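Local coordinates for fatty acid-binding protein 2 (Manduca sexta, PDB 1MDC), which binds fatty acids in a 1:1 molar ratio, holding the hydrophobic ligand inside a beta-barrel, at residues 3-17 with 30-44. Numbering follows the deposited sequence.
Sequences YLGKVYSLVKQENFD and IQALVSDKPTQKMEA. With SO4 (sulfate ion), chain B.
Tyr8 and Gln40 form the hydrogen-bonded antiparallel pair that ties strand 8-14 to strand 39-44: Tyr8 N gives its proton to Gln40 O at 2.9 Å, and Gln40 N returns one to Tyr8 O. Leu10 N continues the pairing onto Pro38 O, and at the far end Gly5 N meets Met42 O at 2.8 Å, almost dead straight (175°), from the type II turn of Tyr3 to Lys6. A water joins the Tyr3 to Lys6 turn to strand 39-44, donating to Tyr3 O and Lys6 O and accepting from Met42 N, 3.0 Å away. A second water accepts from Gln13 NE2 beside the end of helix 27-35.

Lys41 sends CG anti to its backbone N (chi1 -178°), which lays its aliphatic stem along the turn, CD 3.9 Å from Val7 CG2 and also against Gly5 O. Replacing it with an alanine would probably uncover Val7 CG2 and the Gly5 carbonyl. Next door, Val7 CG1 rests on Thr39 CB at 3.8 Å. Leu10 CD2 packs on Pro38 CD, and the edge of the Phe16 ring meets Leu33 O.

Gln40 NE2 also hydrogen-bonds the bound palmitic acid, while Gln13 OE1 accepts from Arg128, another ligand-binding residue. Backbone bonds thus close this part of the barrel wall, leaving the Gln40 amide to serve the fatty-acid site.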
loop_
_atom_site.group_PDB
_atom_site.type_symbol
_atom_site.label_atom_id
_atom_site.label_comp_id
_atom_site.label_asym_id
_atom_site.label_seq_id
_atom_site.Cartn_x
_atom_site.Cartn_y
_atom_site.Cartn_z
ATOM N N TYR A 3 15.723 2.712 -4.790
ATOM C CA TYR A 3 14.750 1.737 -4.335
ATOM C C TYR A 3 14.255 0.777 -5.407
ATOM O O TYR A 3 13.767 -0.309 -5.089
ATOM C CB TYR A 3 13.508 2.492 -3.694
ATOM C CG TYR A 3 12.725 3.402 -4.652
ATOM C CD1 TYR A 3 13.062 4.734 -4.815
ATOM C CD2 TYR A 3 11.645 2.879 -5.394
ATOM C CE1 TYR A 3 12.349 5.548 -5.706
ATOM C CE2 TYR A 3 10.926 3.666 -6.278
ATOM C CZ TYR A 3 11.287 5.013 -6.423
ATOM O OH TYR A 3 10.582 5.831 -7.284
ATOM N N LEU A 4 14.358 1.175 -6.672
ATOM C CA LEU A 4 13.902 0.323 -7.744
ATOM C C LEU A 4 14.584 -1.030 -7.713
ATOM O O LEU A 4 15.795 -1.099 -7.561
ATOM C CB LEU A 4 14.130 1.035 -9.085
ATOM C CG LEU A 4 13.302 2.302 -9.160
ATOM C CD1 LEU A 4 13.674 2.983 -10.433
ATOM C CD2 LEU A 4 11.789 1.971 -9.239
ATOM N N GLY A 5 13.816 -2.119 -7.843
ATOM C CA GLY A 5 14.347 -3.490 -7.838
ATOM C C GLY A 5 14.693 -4.110 -6.482
ATOM O O GLY A 5 15.065 -5.277 -6.446
ATOM N N LYS A 6 14.574 -3.364 -5.370
ATOM C CA LYS A 6 14.881 -3.917 -4.064
ATOM C C LYS A 6 13.605 -4.498 -3.461
ATOM O O LYS A 6 12.511 -3.988 -3.717
ATOM C CB LYS A 6 15.271 -2.820 -3.036
ATOM C CG LYS A 6 16.649 -2.222 -3.172
ATOM C CD LYS A 6 17.008 -1.118 -2.172
ATOM C CE LYS A 6 18.460 -0.790 -2.328
ATOM N NZ LYS A 6 18.811 -0.905 -3.734
ATOM N N VAL A 7 13.735 -5.544 -2.651
ATOM C CA VAL A 7 12.549 -6.107 -2.032
ATOM C C VAL A 7 12.485 -5.534 -0.608
ATOM O O VAL A 7 13.439 -5.664 0.148
ATOM C CB VAL A 7 12.597 -7.677 -2.012
ATOM C CG1 VAL A 7 11.456 -8.252 -1.144
ATOM C CG2 VAL A 7 12.460 -8.176 -3.416
ATOM N N TYR A 8 11.380 -4.887 -0.242
ATOM C CA TYR A 8 11.217 -4.331 1.088
ATOM C C TYR A 8 10.255 -5.237 1.852
ATOM O O TYR A 8 9.215 -5.618 1.331
ATOM C CB TYR A 8 10.619 -2.938 1.018
ATOM C CG TYR A 8 11.636 -1.894 0.510
ATOM C CD1 TYR A 8 11.819 -1.700 -0.871
ATOM C CD2 TYR A 8 12.365 -1.118 1.397
ATOM C CE1 TYR A 8 12.728 -0.755 -1.352
ATOM C CE2 TYR A 8 13.289 -0.158 0.934
ATOM C CZ TYR A 8 13.454 0.015 -0.432
ATOM O OH TYR A 8 14.357 0.946 -0.880
ATOM N N SER A 9 10.628 -5.585 3.071
ATOM C CA SER A 9 9.834 -6.454 3.927
ATOM C C SER A 9 9.364 -5.692 5.155
ATOM O O SER A 9 10.106 -4.912 5.753
ATOM C CB SER A 9 10.686 -7.582 4.531
ATOM O OG SER A 9 11.241 -8.306 3.493
ATOM N N LEU A 10 8.128 -5.941 5.563
ATOM C CA LEU A 10 7.598 -5.268 6.738
ATOM C C LEU A 10 8.335 -5.589 8.028
ATOM O O LEU A 10 8.537 -6.761 8.363
ATOM C CB LEU A 10 6.118 -5.691 6.928
ATOM C CG LEU A 10 5.476 -4.969 8.118
ATOM C CD1 LEU A 10 4.995 -3.560 7.642
ATOM C CD2 LEU A 10 4.264 -5.775 8.461
ATOM N N VAL A 11 8.720 -4.544 8.758
ATOM C CA VAL A 11 9.413 -4.735 10.012
ATOM C C VAL A 11 8.581 -4.323 11.218
ATOM O O VAL A 11 8.763 -4.857 12.286
ATOM C CB VAL A 11 10.845 -4.257 10.074
ATOM C CG1 VAL A 11 11.581 -4.966 8.972
ATOM C CG2 VAL A 11 10.932 -2.810 9.829
ATOM N N LYS A 12 7.665 -3.381 11.064
ATOM C CA LYS A 12 6.843 -2.931 12.193
ATOM C C LYS A 12 5.715 -2.052 11.683
ATOM O O LYS A 12 5.791 -1.528 10.572
ATOM C CB LYS A 12 7.782 -2.075 13.053
ATOM C CG LYS A 12 7.208 -1.102 14.052
ATOM C CD LYS A 12 8.301 -0.252 14.696
ATOM C CE LYS A 12 7.861 1.196 14.794
ATOM N NZ LYS A 12 8.761 2.047 15.590
ATOM N N GLN A 13 4.663 -1.878 12.468
ATOM C CA GLN A 13 3.568 -1.029 12.022
ATOM C C GLN A 13 2.881 -0.478 13.269
ATOM O O GLN A 13 2.975 -1.131 14.324
ATOM C CB GLN A 13 2.557 -1.779 11.117
ATOM C CG GLN A 13 2.033 -3.036 11.753
ATOM C CD GLN A 13 1.351 -3.873 10.715
ATOM O OE1 GLN A 13 1.373 -3.542 9.547
ATOM N NE2 GLN A 13 0.723 -4.960 11.134
ATOM N N GLU A 14 2.221 0.690 13.147
ATOM C CA GLU A 14 1.540 1.326 14.254
ATOM C C GLU A 14 0.177 1.805 13.819
ATOM O O GLU A 14 0.065 2.325 12.720
ATOM C CB GLU A 14 2.351 2.603 14.647
ATOM C CG GLU A 14 3.757 2.240 15.003
ATOM C CD GLU A 14 4.617 3.418 15.282
ATOM O OE1 GLU A 14 4.789 4.214 14.266
ATOM O OE2 GLU A 14 5.095 3.595 16.347
ATOM N N ASN A 15 -0.840 1.635 14.683
ATOM C CA ASN A 15 -2.207 2.075 14.402
ATOM C C ASN A 15 -2.832 1.471 13.164
ATOM O O ASN A 15 -3.803 2.013 12.640
ATOM C CB ASN A 15 -2.300 3.638 14.347
ATOM C CG ASN A 15 -1.909 4.273 15.674
ATOM O OD1 ASN A 15 -1.973 3.632 16.737
ATOM N ND2 ASN A 15 -1.485 5.524 15.630
ATOM N N PHE A 16 -2.286 0.352 12.694
ATOM C CA PHE A 16 -2.841 -0.270 11.508
ATOM C C PHE A 16 -4.220 -0.865 11.784
ATOM O O PHE A 16 -5.119 -0.817 10.972
ATOM C CB PHE A 16 -1.839 -1.232 10.854
ATOM C CG PHE A 16 -2.179 -1.773 9.464
ATOM C CD1 PHE A 16 -2.529 -0.921 8.430
ATOM C CD2 PHE A 16 -2.103 -3.155 9.222
ATOM C CE1 PHE A 16 -2.805 -1.431 7.150
ATOM C CE2 PHE A 16 -2.396 -3.682 7.960
ATOM C CZ PHE A 16 -2.746 -2.806 6.935
ATOM N N ASP A 17 -4.407 -1.428 12.948
ATOM C CA ASP A 17 -5.714 -1.991 13.244
ATOM C C ASP A 17 -6.797 -0.908 13.228
ATOM O O ASP A 17 -7.926 -1.088 12.776
ATOM C CB ASP A 17 -5.622 -2.671 14.625
ATOM C CG ASP A 17 -6.940 -3.319 15.055
ATOM O OD1 ASP A 17 -7.057 -4.557 14.656
ATOM O OD2 ASP A 17 -7.808 -2.776 15.720
ATOM N N ILE A 30 -9.576 -8.257 9.082
ATOM C CA ILE A 30 -8.741 -7.419 9.890
ATOM C C ILE A 30 -7.647 -8.260 10.537
ATOM O O ILE A 30 -6.484 -7.903 10.540
ATOM C CB ILE A 30 -9.554 -6.643 10.886
ATOM C CG1 ILE A 30 -10.276 -5.513 10.193
ATOM C CG2 ILE A 30 -8.637 -6.121 11.965
ATOM C CD1 ILE A 30 -11.150 -4.672 11.178
ATOM N N GLN A 31 -8.004 -9.408 11.086
ATOM C CA GLN A 31 -7.021 -10.277 11.717
ATOM C C GLN A 31 -5.960 -10.772 10.719
ATOM O O GLN A 31 -4.764 -10.833 11.006
ATOM C CB GLN A 31 -7.736 -11.478 12.446
ATOM C CG GLN A 31 -6.820 -12.511 13.183
ATOM C CD GLN A 31 -7.591 -13.732 13.731
ATOM O OE1 GLN A 31 -8.405 -14.365 13.037
ATOM N NE2 GLN A 31 -7.348 -14.080 14.994
ATOM N N ALA A 32 -6.401 -11.148 9.532
ATOM C CA ALA A 32 -5.470 -11.624 8.551
ATOM C C ALA A 32 -4.523 -10.506 8.138
ATOM O O ALA A 32 -3.316 -10.689 8.045
ATOM C CB ALA A 32 -6.213 -12.211 7.347
ATOM N N LEU A 33 -5.055 -9.320 7.887
ATOM C CA LEU A 33 -4.183 -8.226 7.476
ATOM C C LEU A 33 -3.170 -7.814 8.510
ATOM O O LEU A 33 -2.010 -7.514 8.198
ATOM C CB LEU A 33 -4.940 -7.001 6.947
ATOM C CG LEU A 33 -5.584 -7.316 5.595
ATOM C CD1 LEU A 33 -6.583 -6.194 5.297
ATOM C CD2 LEU A 33 -4.502 -7.330 4.493
ATOM N N VAL A 34 -3.597 -7.783 9.763
ATOM C CA VAL A 34 -2.669 -7.374 10.797
ATOM C C VAL A 34 -1.611 -8.421 11.056
ATOM O O VAL A 34 -0.549 -8.123 11.573
ATOM C CB VAL A 34 -3.232 -6.815 12.135
ATOM C CG1 VAL A 34 -4.373 -5.860 11.931
ATOM C CG2 VAL A 34 -3.535 -7.861 13.148
ATOM N N SER A 35 -1.892 -9.651 10.713
ATOM C CA SER A 35 -0.893 -10.677 10.988
ATOM C C SER A 35 0.073 -10.850 9.789
ATOM O O SER A 35 1.082 -11.552 9.909
ATOM C CB SER A 35 -1.513 -12.044 11.283
ATOM O OG SER A 35 -2.042 -12.598 10.082
ATOM N N ASP A 36 -0.258 -10.249 8.651
ATOM C CA ASP A 36 0.584 -10.415 7.463
ATOM C C ASP A 36 2.006 -9.908 7.611
ATOM O O ASP A 36 2.258 -9.026 8.417
ATOM C CB ASP A 36 -0.102 -9.501 6.407
ATOM C CG ASP A 36 0.253 -9.633 4.941
ATOM O OD1 ASP A 36 0.805 -10.760 4.655
ATOM O OD2 ASP A 36 -0.007 -8.773 4.118
ATOM N N LYS A 37 2.924 -10.461 6.814
ATOM C CA LYS A 37 4.325 -10.040 6.814
ATOM C C LYS A 37 4.612 -9.841 5.317
ATOM O O LYS A 37 5.351 -10.615 4.703
ATOM C CB LYS A 37 5.281 -11.078 7.405
ATOM C CG LYS A 37 5.199 -11.196 8.936
ATOM C CD LYS A 37 5.762 -9.969 9.688
ATOM C CE LYS A 37 5.721 -9.993 11.228
ATOM N NZ LYS A 37 6.140 -8.721 11.888
ATOM N N PRO A 38 3.994 -8.826 4.717
ATOM C CA PRO A 38 4.165 -8.569 3.292
ATOM C C PRO A 38 5.514 -8.016 2.871
ATOM O O PRO A 38 6.268 -7.476 3.677
ATOM C CB PRO A 38 3.154 -7.456 2.950
ATOM C CG PRO A 38 2.975 -6.657 4.234
ATOM C CD PRO A 38 3.321 -7.665 5.361
ATOM N N THR A 39 5.798 -8.166 1.576
ATOM C CA THR A 39 7.018 -7.673 0.948
ATOM C C THR A 39 6.570 -6.954 -0.302
ATOM O O THR A 39 5.508 -7.262 -0.860
ATOM C CB THR A 39 8.114 -8.660 0.552
ATOM O OG1 THR A 39 7.698 -9.372 -0.621
ATOM C CG2 THR A 39 8.454 -9.587 1.717
ATOM N N GLN A 40 7.356 -5.991 -0.754
ATOM C CA GLN A 40 6.980 -5.291 -1.963
ATOM C C GLN A 40 8.211 -4.825 -2.756
ATOM O O GLN A 40 9.209 -4.395 -2.177
ATOM C CB GLN A 40 5.922 -4.241 -1.751
ATOM C CG GLN A 40 6.380 -3.161 -0.856
ATOM C CD GLN A 40 5.314 -2.131 -0.852
ATOM O OE1 GLN A 40 5.245 -1.280 -1.732
ATOM N NE2 GLN A 40 4.477 -2.239 0.137
ATOM N N LYS A 41 8.149 -4.935 -4.083
ATOM C CA LYS A 41 9.250 -4.561 -4.965
ATOM C C LYS A 41 8.682 -3.781 -6.116
ATOM O O LYS A 41 7.710 -4.228 -6.702
ATOM C CB LYS A 41 9.758 -5.842 -5.564
ATOM C CG LYS A 41 10.973 -5.654 -6.493
ATOM C CD LYS A 41 11.644 -6.944 -6.989
ATOM C CE LYS A 41 11.003 -7.686 -8.147
ATOM N NZ LYS A 41 11.531 -9.060 -8.264
ATOM N N MET A 42 9.280 -2.624 -6.419
ATOM C CA MET A 42 8.834 -1.755 -7.513
ATOM C C MET A 42 9.887 -1.706 -8.614
ATOM O O MET A 42 11.061 -1.684 -8.273
ATOM C CB MET A 42 8.643 -0.285 -6.988
ATOM C CG MET A 42 7.780 0.423 -7.964
ATOM S SD MET A 42 7.225 1.963 -7.241
ATOM C CE MET A 42 7.117 3.085 -8.637
ATOM N N GLU A 43 9.458 -1.701 -9.892
ATOM C CA GLU A 43 10.323 -1.656 -11.077
ATOM C C GLU A 43 9.803 -0.615 -12.050
ATOM O O GLU A 43 8.609 -0.366 -12.091
ATOM C CB GLU A 43 10.518 -2.976 -11.789
ATOM C CG GLU A 43 11.041 -3.900 -10.730
ATOM C CD GLU A 43 11.966 -4.960 -11.127
ATOM O OE1 GLU A 43 11.366 -5.974 -11.665
ATOM O OE2 GLU A 43 13.136 -4.886 -10.900
ATOM N N ALA A 44 10.716 0.001 -12.809
ATOM C CA ALA A 44 10.382 1.017 -13.813
ATOM C C ALA A 44 10.491 0.332 -15.163
ATOM O O ALA A 44 11.393 -0.473 -15.398
ATOM C CB ALA A 44 11.216 2.299 -13.687
HETATM S S SO4 B . 0.879 -0.168 -2.213
HETATM O O1 SO4 B . 1.464 0.483 -3.390
HETATM O O2 SO4 B . 1.934 -0.619 -1.329
HETATM O O3 SO4 B . 0.055 0.777 -1.446
HETATM O O4 SO4 B . 0.068 -1.337 -2.656
HETATM O O HOH W 1 11.418 -1.747 -4.502
HETATM O O HOH W 2 0.505 -6.845 8.557
#